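Local coordinates for nisin immunity protein (Lactococcus lactis subsp. lactis, PDB 5XHB), which helps protect the nisin-producing bacterium, as a membrane-attached lipoprotein, against nisin supplied from outside the cell, at residues K45-L50 with T69-N74; N127-I132 with G169-R174; T30-P35 with G101-L106; G197-I202 with F211-N216; A159-F164 with R191-Y196. All blocks are in the same frame, centred on the assembly; numbering follows the deposited sequence.

Overall arrangement
From the N terminus, residues 30-35 open a long loop that closes only at 101-106, making contact 3. Nested inside it, contact 1 pairs neighbouring strands 45-50 and 69-74 of the first antiparallel sheet. The chain then enters the second sheet, where contacts 2 and 5 cross, their segments alternating as 127-132, 159-164, 169-174 and 191-196; S129 and Y196 join them. Contact 4 closes last, a hairpin that shares strand 191-202 with contact 5. Contacts 1 and 5 lie on opposite sides of the chain's centre, their own centres about 47 Å apart, while G101 O of contact 3 bonds S201 OG of contact 4, joining the loop after the first sheet to the second.

Contact 1. Residues K45-L50 with T69-N74; sequences KFYKLL and TLVLNN
L50 and L72 meet on the buried face of the strand pair, CD1 of L50 lying 3.8 Å from CD1 of L72. F46 extends this packed side: its CG sits between the backbone N and the carbonyl carbon (chi1 80°), which swings the ring across toward the partner strand, with CE2 3.9 Å from CB of L72. From strand 83-87, M85 touches F46 and I87 touches L72. Beneath these side chains, strands 39-53 and 67-78 run antiparallel in the eight-stranded sheet, with K48-L72 and L50-L70 as hydrogen-bonded pairs; L72 N to K48 O is 2.7 Å. Toward K45 a side chain joins the ladder: N74 OD1 accepts from F46 N at 3.0 Å, in the carbonyl plane, while the return bond from N74 N to F46 O is weak. Y47, L49 and V71 lie on the other, more exposed face. With CG of Y47 anti to the backbone N (chi1 -176°), its ring reaches along the sheet to V71, where CE2 lies 3.3 Å from CG1, and CD1 of L49 touches CG2 of V71 at 3.9 Å. K48, although it starts on the leucine face, bends at chi2 and carries its amine away from the partner strand.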
# COMPACT_ATOMS: atom_id res chain seq x y z
N LYS A 45 -19.12 -10.96 16.69
CA LYS A 45 -18.12 -11.67 17.47
C LYS A 45 -17.47 -12.77 16.63
O LYS A 45 -18.15 -13.57 16.00
CB LYS A 45 -18.75 -12.25 18.74
CG LYS A 45 -19.21 -11.19 19.73
CD LYS A 45 -19.74 -11.83 21.01
CE LYS A 45 -20.26 -10.79 22.00
NZ LYS A 45 -20.95 -11.44 23.16
N PHE A 46 -16.14 -12.76 16.60
CA PHE A 46 -15.36 -13.82 15.96
C PHE A 46 -13.94 -13.77 16.51
O PHE A 46 -13.53 -12.76 17.08
CB PHE A 46 -15.35 -13.67 14.43
CG PHE A 46 -14.37 -12.64 13.94
CD1 PHE A 46 -14.67 -11.29 13.97
CD2 PHE A 46 -13.13 -13.03 13.44
CE1 PHE A 46 -13.76 -10.34 13.52
CE2 PHE A 46 -12.21 -12.08 12.99
CZ PHE A 46 -12.52 -10.74 13.04
N TYR A 47 -13.20 -14.85 16.32
CA TYR A 47 -11.82 -14.95 16.78
C TYR A 47 -11.02 -15.73 15.75
O TYR A 47 -11.35 -16.87 15.44
CB TYR A 47 -11.76 -15.64 18.16
CG TYR A 47 -10.39 -15.71 18.77
CD1 TYR A 47 -9.49 -16.71 18.42
CD2 TYR A 47 -9.99 -14.78 19.72
CE1 TYR A 47 -8.23 -16.77 18.98
CE2 TYR A 47 -8.73 -14.83 20.30
CZ TYR A 47 -7.85 -15.83 19.93
OH TYR A 47 -6.60 -15.91 20.48
N LYS A 48 -9.97 -15.12 15.23
CA LYS A 48 -9.13 -15.78 14.24
C LYS A 48 -7.66 -15.51 14.53
O LYS A 48 -7.26 -14.38 14.74
CB LYS A 48 -9.51 -15.31 12.83
CG LYS A 48 -8.63 -15.86 11.71
CD LYS A 48 -8.81 -17.37 11.55
CE LYS A 48 -8.35 -17.82 10.16
NZ LYS A 48 -8.16 -19.30 10.07
N LEU A 49 -6.85 -16.57 14.55
CA LEU A 49 -5.43 -16.39 14.73
C LEU A 49 -4.70 -16.65 13.43
O LEU A 49 -4.90 -17.67 12.78
CB LEU A 49 -4.90 -17.32 15.84
CG LEU A 49 -3.42 -17.13 16.16
CD1 LEU A 49 -3.18 -17.17 17.66
CD2 LEU A 49 -2.59 -18.19 15.47
N LEU A 50 -3.85 -15.70 13.04
CA LEU A 50 -3.04 -15.86 11.85
C LEU A 50 -1.58 -15.72 12.22
O LEU A 50 -1.23 -14.92 13.08
CB LEU A 50 -3.41 -14.81 10.78
CG LEU A 50 -4.83 -14.87 10.22
CD1 LEU A 50 -5.03 -13.78 9.17
CD2 LEU A 50 -5.12 -16.23 9.62
N THR A 69 2.45 -12.99 15.01
CA THR A 69 1.17 -13.64 15.28
C THR A 69 0.09 -12.59 15.46
O THR A 69 0.24 -11.67 16.26
CB THR A 69 1.24 -14.53 16.53
OG1 THR A 69 2.30 -15.48 16.38
CG2 THR A 69 -0.08 -15.27 16.73
N LEU A 70 -0.99 -12.72 14.69
CA LEU A 70 -2.09 -11.78 14.78
C LEU A 70 -3.33 -12.45 15.32
O LEU A 70 -3.77 -13.49 14.82
CB LEU A 70 -2.41 -11.19 13.41
CG LEU A 70 -1.29 -10.45 12.68
CD1 LEU A 70 -1.84 -9.99 11.34
CD2 LEU A 70 -0.77 -9.28 13.50
N VAL A 71 -3.90 -11.86 16.36
CA VAL A 71 -5.21 -12.30 16.81
C VAL A 71 -6.27 -11.29 16.34
O VAL A 71 -6.28 -10.14 16.79
CB VAL A 71 -5.25 -12.45 18.34
CG1 VAL A 71 -6.68 -12.64 18.82
CG2 VAL A 71 -4.38 -13.62 18.75
N LEU A 72 -7.13 -11.74 15.42
CA LEU A 72 -8.22 -10.94 14.88
C LEU A 72 -9.48 -11.23 15.69
O LEU A 72 -9.92 -12.37 15.76
CB LEU A 72 -8.47 -11.26 13.40
CG LEU A 72 -7.22 -11.50 12.55
CD1 LEU A 72 -7.61 -11.87 11.13
CD2 LEU A 72 -6.37 -10.28 12.56
N ASN A 73 -10.05 -10.19 16.29
CA ASN A 73 -11.07 -10.42 17.30
C ASN A 73 -12.17 -9.38 17.29
O ASN A 73 -11.96 -8.26 17.79
CB ASN A 73 -10.40 -10.47 18.67
CG ASN A 73 -11.31 -11.02 19.75
OD1 ASN A 73 -12.30 -11.72 19.48
ND2 ASN A 73 -10.97 -10.73 21.00
N ASN A 74 -13.31 -9.76 16.72
CA ASN A 74 -14.54 -8.97 16.70
C ASN A 74 -14.51 -7.76 15.79
O ASN A 74 -13.45 -7.19 15.54
CB ASN A 74 -14.91 -8.51 18.11
CG ASN A 74 -14.98 -9.66 19.08
OD1 ASN A 74 -15.29 -10.79 18.69
ND2 ASN A 74 -14.67 -9.40 20.33

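Contact 2. Residues N127-I132 with G169-R174; sequences NDSRKI and GKSIPR
D128 OD1, which lies 3.5 Å from G169 CA, is gripped by two nitrogens of R130. The backbone N of R130 comes from above the carboxylate plane at 3.0 Å, closing an Asx turn, while NE of R130 meets the syn lone pair of D128 OD1 at 2.7 Å. R130 NH2 takes D128 OD2 at 2.8 Å, making a side-on, two-nitrogen salt bridge. The R130 chain bends at chi3 (-53°), and its guanidinium lies with one face over G169, whose CA is 3.7 Å from R130 NE. Across the contact, S129 N gives a nearly straight bond to G169 O (2.9 Å, 178° at the hydrogen). S129 OG also rests against S171 CB at 3.6 Å. The type I turn from D128 to K131 is thus tied to the loop between strands 151-165 and 191-202, and S129 O takes the hydroxyl of Y196. Bonds to both oxygens hold the carboxylate in its rotation, and the opposite charges probably offset each other beside a glycine that presents only backbone to them.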
# COMPACT_ATOMS: atom_id res chain seq x y z
N ASN A 127 19.54 3.04 -8.41
CA ASN A 127 20.29 2.39 -9.48
C ASN A 127 19.66 2.56 -10.86
O ASN A 127 20.37 2.59 -11.86
CB ASN A 127 20.45 0.91 -9.16
CG ASN A 127 21.17 0.68 -7.85
OD1 ASN A 127 20.67 0.01 -6.96
ND2 ASN A 127 22.36 1.26 -7.72
N ASP A 128 18.34 2.68 -10.90
CA ASP A 128 17.63 2.84 -12.17
C ASP A 128 16.56 3.92 -11.98
O ASP A 128 15.59 3.71 -11.26
CB ASP A 128 16.99 1.52 -12.62
CG ASP A 128 16.34 1.60 -13.99
OD1 ASP A 128 16.19 2.70 -14.55
OD2 ASP A 128 15.94 0.54 -14.51
N SER A 129 16.75 5.06 -12.63
CA SER A 129 15.84 6.19 -12.44
C SER A 129 14.43 5.93 -12.98
O SER A 129 13.51 6.70 -12.71
CB SER A 129 16.42 7.44 -13.11
OG SER A 129 17.63 7.81 -12.47
N ARG A 130 14.26 4.87 -13.76
CA ARG A 130 12.95 4.56 -14.33
C ARG A 130 12.16 3.68 -13.37
O ARG A 130 11.10 3.18 -13.72
CB ARG A 130 13.09 3.88 -15.69
CG ARG A 130 13.90 4.71 -16.71
CD ARG A 130 14.57 3.83 -17.76
NE ARG A 130 15.36 2.75 -17.16
CZ ARG A 130 15.97 1.79 -17.86
NH1 ARG A 130 15.89 1.78 -19.18
NH2 ARG A 130 16.66 0.85 -17.23
N LYS A 131 12.69 3.51 -12.16
CA LYS A 131 12.05 2.67 -11.16
C LYS A 131 11.84 3.41 -9.85
O LYS A 131 12.58 4.33 -9.52
CB LYS A 131 12.88 1.40 -10.91
CG LYS A 131 12.82 0.42 -12.08
CD LYS A 131 13.65 -0.84 -11.81
CE LYS A 131 13.50 -1.83 -12.96
NZ LYS A 131 14.30 -3.09 -12.73
N ILE A 132 10.82 2.98 -9.11
CA ILE A 132 10.50 3.56 -7.82
C ILE A 132 10.46 2.46 -6.78
O ILE A 132 9.90 1.39 -7.03
CB ILE A 132 9.16 4.32 -7.86
CG1 ILE A 132 9.35 5.60 -8.66
CG2 ILE A 132 8.67 4.65 -6.45
CD1 ILE A 132 8.13 6.44 -8.72
N GLY A 169 19.40 3.63 -17.67
CA GLY A 169 18.69 4.21 -16.54
C GLY A 169 19.55 4.77 -15.43
O GLY A 169 19.03 5.27 -14.43
N LYS A 170 20.88 4.71 -15.59
CA LYS A 170 21.77 5.17 -14.53
C LYS A 170 21.83 6.69 -14.52
O LYS A 170 22.08 7.31 -15.54
CB LYS A 170 23.18 4.60 -14.71
CG LYS A 170 23.24 3.09 -14.63
CD LYS A 170 24.70 2.60 -14.70
CE LYS A 170 24.76 1.09 -14.56
NZ LYS A 170 26.16 0.51 -14.64
N SER A 171 21.65 7.28 -13.34
CA SER A 171 21.57 8.72 -13.25
C SER A 171 22.93 9.36 -13.38
O SER A 171 23.96 8.75 -13.09
CB SER A 171 20.94 9.16 -11.93
OG SER A 171 21.70 8.67 -10.85
N ILE A 172 22.89 10.61 -13.80
CA ILE A 172 24.08 11.43 -13.98
C ILE A 172 24.02 12.56 -12.97
O ILE A 172 22.99 13.22 -12.84
CB ILE A 172 24.12 11.95 -15.42
CG1 ILE A 172 24.27 10.77 -16.38
CG2 ILE A 172 25.24 12.97 -15.61
CD1 ILE A 172 23.71 10.99 -17.74
N PRO A 173 25.11 12.76 -12.21
CA PRO A 173 25.09 13.79 -11.16
C PRO A 173 24.97 15.19 -11.73
O PRO A 173 25.45 15.45 -12.83
CB PRO A 173 26.43 13.60 -10.44
CG PRO A 173 27.30 12.87 -11.42
CD PRO A 173 26.38 12.00 -12.22
N ARG A 174 24.34 16.09 -10.99
CA ARG A 174 24.08 17.44 -11.47
C ARG A 174 25.33 18.16 -11.93
O ARG A 174 25.29 18.98 -12.85
CB ARG A 174 23.39 18.27 -10.39
CG ARG A 174 23.03 19.65 -10.85
CD ARG A 174 22.51 20.46 -9.71
NE ARG A 174 21.09 20.22 -9.49
CZ ARG A 174 20.13 20.85 -10.16
NH1 ARG A 174 20.43 21.74 -11.09
NH2 ARG A 174 18.86 20.57 -9.90

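Contact 3. Residues T30-P35 with G101-L106; sequences TDKEIP and GAVKAL. With SO4 (sulfate ion), chain B.
T30 and K32 both lean on V103, whose CG1 lies anti to the backbone N (chi1 178°) and is the branch that does the touching. CB of T30 is 3.9 Å from that methyl, and K32, folded at chi2 (-81°), lays its chain across it at about a right angle, CG 3.8 Å away. T30 turns OG1 between its backbone N and carbonyl carbon; there the hydroxyl oxygen accepts from K32 N at 3.1 Å, an ST turn, and also bonds to K93 O. At the corner of the chain, D31 N donates to K104 O at 3.0 Å, tilted from the carbonyl plane, while D31 OD1 is held by N110 and by R107 N. L106 brings CB to 3.7 Å from T30 O. Beyond, A105 N gives a straight bond to O3 of a sulfate, probably from the crystallisation liquor, at 2.8 Å. The loop 101-106 meets strand 25-33 near its end, where T30 and A105 form a single bridge, and L95 of the neighbouring strand 90-96 touches both T30 and V103.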
# COMPACT_ATOMS: atom_id res chain seq x y z
N THR A 30 -7.66 -1.75 7.39
CA THR A 30 -6.77 -0.64 7.08
C THR A 30 -5.68 -0.46 8.12
O THR A 30 -5.70 -1.11 9.16
CB THR A 30 -7.52 0.69 7.01
OG1 THR A 30 -7.89 1.06 8.35
CG2 THR A 30 -8.79 0.58 6.15
N ASP A 31 -4.77 0.46 7.84
CA ASP A 31 -3.71 0.81 8.78
C ASP A 31 -4.13 2.00 9.66
O ASP A 31 -3.29 2.58 10.37
CB ASP A 31 -2.42 1.15 8.03
CG ASP A 31 -1.18 1.03 8.92
OD1 ASP A 31 -1.11 0.07 9.72
OD2 ASP A 31 -0.28 1.89 8.82
N LYS A 32 -5.41 2.37 9.60
CA LYS A 32 -5.95 3.45 10.44
C LYS A 32 -6.31 2.95 11.83
O LYS A 32 -7.34 2.31 12.00
CB LYS A 32 -7.19 4.07 9.78
CG LYS A 32 -6.92 4.68 8.42
CD LYS A 32 -6.30 6.09 8.53
CE LYS A 32 -6.06 6.68 7.14
NZ LYS A 32 -5.78 8.16 7.11
N GLU A 33 -5.50 3.26 12.83
CA GLU A 33 -5.78 2.77 14.17
C GLU A 33 -6.86 3.60 14.84
O GLU A 33 -6.90 4.83 14.69
CB GLU A 33 -4.50 2.75 15.03
CG GLU A 33 -4.76 2.39 16.49
CD GLU A 33 -3.48 2.29 17.32
OE1 GLU A 33 -2.38 2.54 16.79
OE2 GLU A 33 -3.59 1.95 18.52
N ILE A 34 -7.76 2.93 15.55
CA ILE A 34 -8.81 3.59 16.32
C ILE A 34 -8.50 3.51 17.81
O ILE A 34 -8.36 2.40 18.34
CB ILE A 34 -10.19 2.94 16.06
CG1 ILE A 34 -10.50 2.87 14.56
CG2 ILE A 34 -11.29 3.66 16.83
CD1 ILE A 34 -10.50 4.20 13.88
N PRO A 35 -8.41 4.65 18.50
CA PRO A 35 -8.15 4.59 19.95
C PRO A 35 -9.27 3.87 20.69
O PRO A 35 -10.44 3.98 20.29
CB PRO A 35 -8.07 6.06 20.38
CG PRO A 35 -7.88 6.84 19.10
CD PRO A 35 -8.60 6.04 18.04
N GLY A 101 -6.19 1.08 -1.90
CA GLY A 101 -5.26 2.03 -2.49
C GLY A 101 -5.42 3.47 -2.00
O GLY A 101 -4.44 4.20 -1.92
N ALA A 102 -6.66 3.88 -1.71
CA ALA A 102 -6.90 5.23 -1.19
C ALA A 102 -6.39 5.33 0.24
O ALA A 102 -5.83 6.36 0.65
CB ALA A 102 -8.40 5.58 -1.23
N VAL A 103 -6.60 4.25 0.97
CA VAL A 103 -6.16 4.08 2.35
C VAL A 103 -5.34 2.80 2.43
O VAL A 103 -5.78 1.75 1.93
CB VAL A 103 -7.36 4.00 3.33
CG1 VAL A 103 -6.88 3.76 4.76
CG2 VAL A 103 -8.24 5.24 3.23
N LYS A 104 -4.16 2.87 3.04
CA LYS A 104 -3.26 1.72 3.09
C LYS A 104 -3.85 0.59 3.93
O LYS A 104 -4.55 0.84 4.91
CB LYS A 104 -1.88 2.13 3.63
CG LYS A 104 -1.13 3.05 2.66
CD LYS A 104 0.16 3.66 3.21
CE LYS A 104 0.89 4.42 2.08
NZ LYS A 104 2.10 5.17 2.51
N ALA A 105 -3.56 -0.64 3.54
CA ALA A 105 -3.98 -1.80 4.32
C ALA A 105 -3.11 -1.89 5.56
O ALA A 105 -2.03 -1.30 5.62
CB ALA A 105 -3.88 -3.09 3.49
N LEU A 106 -3.60 -2.66 6.53
CA LEU A 106 -2.90 -2.91 7.78
C LEU A 106 -1.44 -3.28 7.56
O LEU A 106 -1.14 -4.15 6.74
CB LEU A 106 -3.61 -4.04 8.54
CG LEU A 106 -2.99 -4.43 9.89
CD1 LEU A 106 -3.07 -3.26 10.85
CD2 LEU A 106 -3.67 -5.68 10.46
S SO4 B . -1.40 -0.49 0.08
O1 SO4 B . -2.44 0.35 -0.54
O2 SO4 B . -0.20 0.31 0.33
O3 SO4 B . -1.87 -1.04 1.36
O4 SO4 B . -1.10 -1.57 -0.85

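Contact 4. Residues G197-I202 with F211-N216; sequences GEIHSI and FAVEIN
G197 N and E214 O form a 2.8 Å bond at one end of a backbone ladder that continues through E198 O, which accepts from E214 N, to the hydrogen-bonded pair H200-A212, where A212 N reaches H200 O at 2.8 Å. A side chain adds to it: E214 stretches out with CG anti to the backbone N (chi1 -154°) and brings OE1 back to E198 N, which meets its anti lone pair at 3.0 Å in a nearly straight line. Charge comes next. E198 lies alongside E214, pointing the same way, their OE1 atoms 4.6 Å apart; E198 OE1 is taken up by H200 NE2, 2.7 Å away and in the imidazole plane. ND1 is hydrogen-bonded to G152 O; with an acceptor at each nitrogen the ring may well be protonated, which would offset the paired carboxylates. The apolar contacts gather mainly round I199, F211 and V213. I199 puts CG2 3.8 Å from CD1 of F211, and its CG1 approaches CG1 of V213. On the A212 side, I202 CG1 lies 4.1 Å from A212 CB. The segments run antiparallel, their axes at 154°, as the arms of a beta hairpin in the Spa1 C-terminal domain family, next to the outermost strand 151-165, with 218-224 on its other flank.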
# COMPACT_ATOMS: atom_id res chain seq x y z
N GLY A 197 6.75 14.40 -10.53
CA GLY A 197 5.79 15.20 -9.78
C GLY A 197 5.08 14.41 -8.69
O GLY A 197 5.71 13.79 -7.84
N GLU A 198 3.75 14.43 -8.74
CA GLU A 198 2.94 13.80 -7.69
C GLU A 198 2.86 12.30 -7.87
O GLU A 198 3.05 11.78 -8.97
CB GLU A 198 1.53 14.39 -7.69
CG GLU A 198 1.51 15.87 -7.40
CD GLU A 198 0.10 16.44 -7.36
OE1 GLU A 198 -0.87 15.74 -7.75
OE2 GLU A 198 -0.03 17.60 -6.94
N ILE A 199 2.56 11.61 -6.77
CA ILE A 199 2.20 10.19 -6.83
C ILE A 199 0.76 10.06 -6.36
O ILE A 199 0.37 10.66 -5.35
CB ILE A 199 3.15 9.32 -5.98
CG1 ILE A 199 4.52 9.25 -6.67
CG2 ILE A 199 2.59 7.90 -5.83
CD1 ILE A 199 5.60 8.73 -5.83
N HIS A 200 -0.04 9.33 -7.13
CA HIS A 200 -1.43 9.06 -6.78
C HIS A 200 -1.69 7.58 -6.81
O HIS A 200 -1.08 6.85 -7.60
CB HIS A 200 -2.41 9.72 -7.76
CG HIS A 200 -2.47 11.21 -7.66
ND1 HIS A 200 -3.59 11.87 -7.19
CD2 HIS A 200 -1.57 12.17 -7.98
CE1 HIS A 200 -3.37 13.17 -7.24
NE2 HIS A 200 -2.16 13.38 -7.71
N SER A 201 -2.62 7.15 -5.97
CA SER A 201 -3.22 5.82 -6.11
C SER A 201 -3.92 5.71 -7.45
O SER A 201 -4.27 6.71 -8.06
CB SER A 201 -4.24 5.59 -4.98
OG SER A 201 -3.64 5.83 -3.72
N ILE A 202 -4.16 4.47 -7.88
CA ILE A 202 -5.00 4.24 -9.05
C ILE A 202 -6.30 3.60 -8.53
O ILE A 202 -6.25 2.65 -7.75
CB ILE A 202 -4.29 3.35 -10.06
CG1 ILE A 202 -3.12 4.12 -10.69
CG2 ILE A 202 -5.24 2.84 -11.14
CD1 ILE A 202 -2.22 3.25 -11.51
N PHE A 211 0.67 2.18 -8.90
CA PHE A 211 0.32 3.56 -8.61
C PHE A 211 0.68 4.43 -9.79
O PHE A 211 1.26 3.95 -10.77
CB PHE A 211 0.99 4.05 -7.32
CG PHE A 211 2.48 3.77 -7.26
CD1 PHE A 211 3.39 4.69 -7.75
CD2 PHE A 211 2.96 2.59 -6.70
CE1 PHE A 211 4.76 4.43 -7.69
CE2 PHE A 211 4.31 2.32 -6.64
CZ PHE A 211 5.22 3.25 -7.14
N ALA A 212 0.31 5.71 -9.72
CA ALA A 212 0.56 6.63 -10.82
C ALA A 212 1.65 7.63 -10.46
O ALA A 212 1.65 8.18 -9.36
CB ALA A 212 -0.72 7.37 -11.20
N VAL A 213 2.60 7.84 -11.37
CA VAL A 213 3.67 8.80 -11.11
C VAL A 213 3.65 9.86 -12.20
O VAL A 213 3.65 9.54 -13.38
CB VAL A 213 5.07 8.13 -11.09
CG1 VAL A 213 6.13 9.14 -10.58
CG2 VAL A 213 5.04 6.88 -10.25
N GLU A 214 3.62 11.13 -11.79
CA GLU A 214 3.71 12.24 -12.72
C GLU A 214 5.14 12.35 -13.26
O GLU A 214 6.08 12.58 -12.49
CB GLU A 214 3.29 13.54 -12.01
CG GLU A 214 2.75 14.60 -12.92
CD GLU A 214 2.08 15.73 -12.14
OE1 GLU A 214 2.40 15.93 -10.94
OE2 GLU A 214 1.24 16.43 -12.74
N ILE A 215 5.30 12.12 -14.56
CA ILE A 215 6.59 12.24 -15.23
C ILE A 215 6.44 13.33 -16.27
O ILE A 215 5.64 13.18 -17.20
CB ILE A 215 7.04 10.95 -15.93
CG1 ILE A 215 7.14 9.78 -14.94
CG2 ILE A 215 8.37 11.18 -16.64
CD1 ILE A 215 8.14 9.98 -13.85
N ASN A 216 7.20 14.40 -16.13
CA ASN A 216 7.05 15.56 -17.01
C ASN A 216 5.58 16.01 -17.01
O ASN A 216 5.07 16.38 -15.95
CB ASN A 216 7.59 15.23 -18.40
CG ASN A 216 9.06 14.86 -18.35
OD1 ASN A 216 9.75 15.24 -17.40
ND2 ASN A 216 9.54 14.09 -19.32

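Contact 5. Residues A159-F164 with R191-Y196; sequences AEVRVF and RTEWDY
This is an antiparallel strand pairing at the margin of the second sheet, where 151-165 is the outermost strand and 191-202 its neighbour. Three hydrogen-bonded pairs, E160-Y196, R162-W194 and F164-T192, carry the ladder; Y196 N to E160 O is 2.8 Å. At its start A159 and E160 both face Y196, a G1 beta bulge, and a water donates to the carbonyl oxygens of E160 and Y196. The aromatic side is the denser one. F164 has CG between its backbone N and carbonyl carbon (chi1 53°), so that the ring swings over the partner strand and drives its edge into the face of W194: a T-shaped pair with planes at 89° and the F164 centroid 4.9 Å from that of the W194 five-membered ring. T192 CB sits over a face of the F164 ring, 4.1 Å from its centroid, as a CH-pi contact. R162 crosses Y196 at about a right angle, its CG 3.5 Å from CE1 of Y196, and turns NH1 back to E160 OE1 in a salt bridge of 2.9 Å. On the reverse face V161 lies beside D195, CG2 of V161 3.6 Å from OD1 of D195. Beneath the aromatic face, I141 of strand 137-145 and I215 of strand 210-215 touch W194 and Y196, and I124 of strand 123-124 touches R162 and Y196.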
# COMPACT_ATOMS: atom_id res chain seq x y z
N ALA A 159 8.77 15.89 -6.68
CA ALA A 159 9.41 17.14 -7.08
C ALA A 159 10.93 16.96 -7.20
O ALA A 159 11.72 17.64 -6.54
CB ALA A 159 9.06 18.27 -6.10
N GLU A 160 11.31 16.00 -8.03
CA GLU A 160 12.69 15.61 -8.21
C GLU A 160 13.01 15.65 -9.67
O GLU A 160 12.12 15.69 -10.51
CB GLU A 160 12.97 14.19 -7.68
CG GLU A 160 12.95 14.07 -6.18
CD GLU A 160 14.24 14.55 -5.58
OE1 GLU A 160 15.29 14.41 -6.25
OE2 GLU A 160 14.21 15.07 -4.44
N VAL A 161 14.30 15.62 -9.96
CA VAL A 161 14.80 15.57 -11.32
C VAL A 161 15.82 14.45 -11.40
O VAL A 161 16.63 14.27 -10.49
CB VAL A 161 15.47 16.89 -11.74
CG1 VAL A 161 16.07 16.74 -13.12
CG2 VAL A 161 14.48 18.06 -11.68
N ARG A 162 15.77 13.68 -12.48
CA ARG A 162 16.86 12.77 -12.81
C ARG A 162 17.22 12.97 -14.27
O ARG A 162 16.35 13.05 -15.12
CB ARG A 162 16.49 11.29 -12.56
CG ARG A 162 16.20 10.91 -11.10
CD ARG A 162 17.47 10.99 -10.24
NE ARG A 162 17.22 10.59 -8.85
CZ ARG A 162 16.76 11.41 -7.91
NH1 ARG A 162 16.49 12.68 -8.20
NH2 ARG A 162 16.56 10.96 -6.68
N VAL A 163 18.51 13.05 -14.53
CA VAL A 163 19.05 13.01 -15.87
C VAL A 163 19.81 11.70 -15.94
O VAL A 163 20.70 11.46 -15.12
CB VAL A 163 19.99 14.19 -16.17
CG1 VAL A 163 20.64 14.02 -17.54
CG2 VAL A 163 19.23 15.52 -16.07
N PHE A 164 19.46 10.84 -16.88
CA PHE A 164 19.99 9.49 -16.83
C PHE A 164 20.30 8.98 -18.21
O PHE A 164 19.81 9.50 -19.20
CB PHE A 164 19.04 8.52 -16.11
CG PHE A 164 17.62 8.51 -16.65
CD1 PHE A 164 17.28 7.69 -17.71
CD2 PHE A 164 16.64 9.31 -16.07
CE1 PHE A 164 15.96 7.67 -18.20
CE2 PHE A 164 15.33 9.31 -16.56
CZ PHE A 164 14.99 8.49 -17.62
N ARG A 191 21.11 10.88 -23.28
CA ARG A 191 20.59 11.21 -21.95
C ARG A 191 19.10 11.56 -21.99
O ARG A 191 18.60 12.10 -22.98
CB ARG A 191 21.39 12.35 -21.34
CG ARG A 191 22.86 12.03 -21.07
CD ARG A 191 23.62 13.26 -20.58
NE ARG A 191 24.94 12.92 -20.05
CZ ARG A 191 25.78 13.80 -19.52
NH1 ARG A 191 25.45 15.08 -19.43
NH2 ARG A 191 26.96 13.40 -19.06
N THR A 192 18.40 11.26 -20.90
CA THR A 192 16.98 11.56 -20.79
C THR A 192 16.75 12.28 -19.47
O THR A 192 17.29 11.85 -18.45
CB THR A 192 16.14 10.26 -20.85
OG1 THR A 192 16.31 9.65 -22.14
CG2 THR A 192 14.67 10.54 -20.61
N GLU A 193 15.98 13.37 -19.49
CA GLU A 193 15.59 14.01 -18.24
C GLU A 193 14.14 13.72 -17.89
O GLU A 193 13.23 13.94 -18.70
CB GLU A 193 15.78 15.54 -18.28
CG GLU A 193 15.27 16.20 -16.98
CD GLU A 193 15.56 17.70 -16.86
OE1 GLU A 193 16.51 18.20 -17.50
OE2 GLU A 193 14.83 18.38 -16.11
N TRP A 194 13.92 13.22 -16.68
CA TRP A 194 12.57 13.07 -16.15
C TRP A 194 12.38 14.00 -14.98
O TRP A 194 13.23 14.07 -14.10
CB TRP A 194 12.30 11.64 -15.70
CG TRP A 194 11.94 10.70 -16.79
CD1 TRP A 194 11.98 10.93 -18.15
CD2 TRP A 194 11.45 9.37 -16.62
NE1 TRP A 194 11.57 9.79 -18.82
CE2 TRP A 194 11.24 8.83 -17.90
CE3 TRP A 194 11.20 8.58 -15.49
CZ2 TRP A 194 10.76 7.53 -18.09
CZ3 TRP A 194 10.72 7.29 -15.69
CH2 TRP A 194 10.50 6.78 -16.98
N ASP A 195 11.26 14.72 -14.98
CA ASP A 195 10.91 15.58 -13.87
C ASP A 195 9.73 14.91 -13.17
O ASP A 195 8.69 14.70 -13.79
CB ASP A 195 10.55 16.98 -14.37
CG ASP A 195 11.69 17.59 -15.20
OD1 ASP A 195 12.85 17.45 -14.78
OD2 ASP A 195 11.44 18.18 -16.28
N TYR A 196 9.92 14.54 -11.91
CA TYR A 196 8.96 13.69 -11.20
C TYR A 196 8.05 14.53 -10.33
O TYR A 196 8.54 15.27 -9.45
CB TYR A 196 9.66 12.66 -10.32
CG TYR A 196 10.69 11.78 -11.01
CD1 TYR A 196 11.89 12.31 -11.48
CD2 TYR A 196 10.49 10.41 -11.13
CE1 TYR A 196 12.85 11.50 -12.08
CE2 TYR A 196 11.45 9.59 -11.74
CZ TYR A 196 12.63 10.16 -12.21
OH TYR A 196 13.59 9.37 -12.81
O HOH W 1 10.14 17.76 -10.83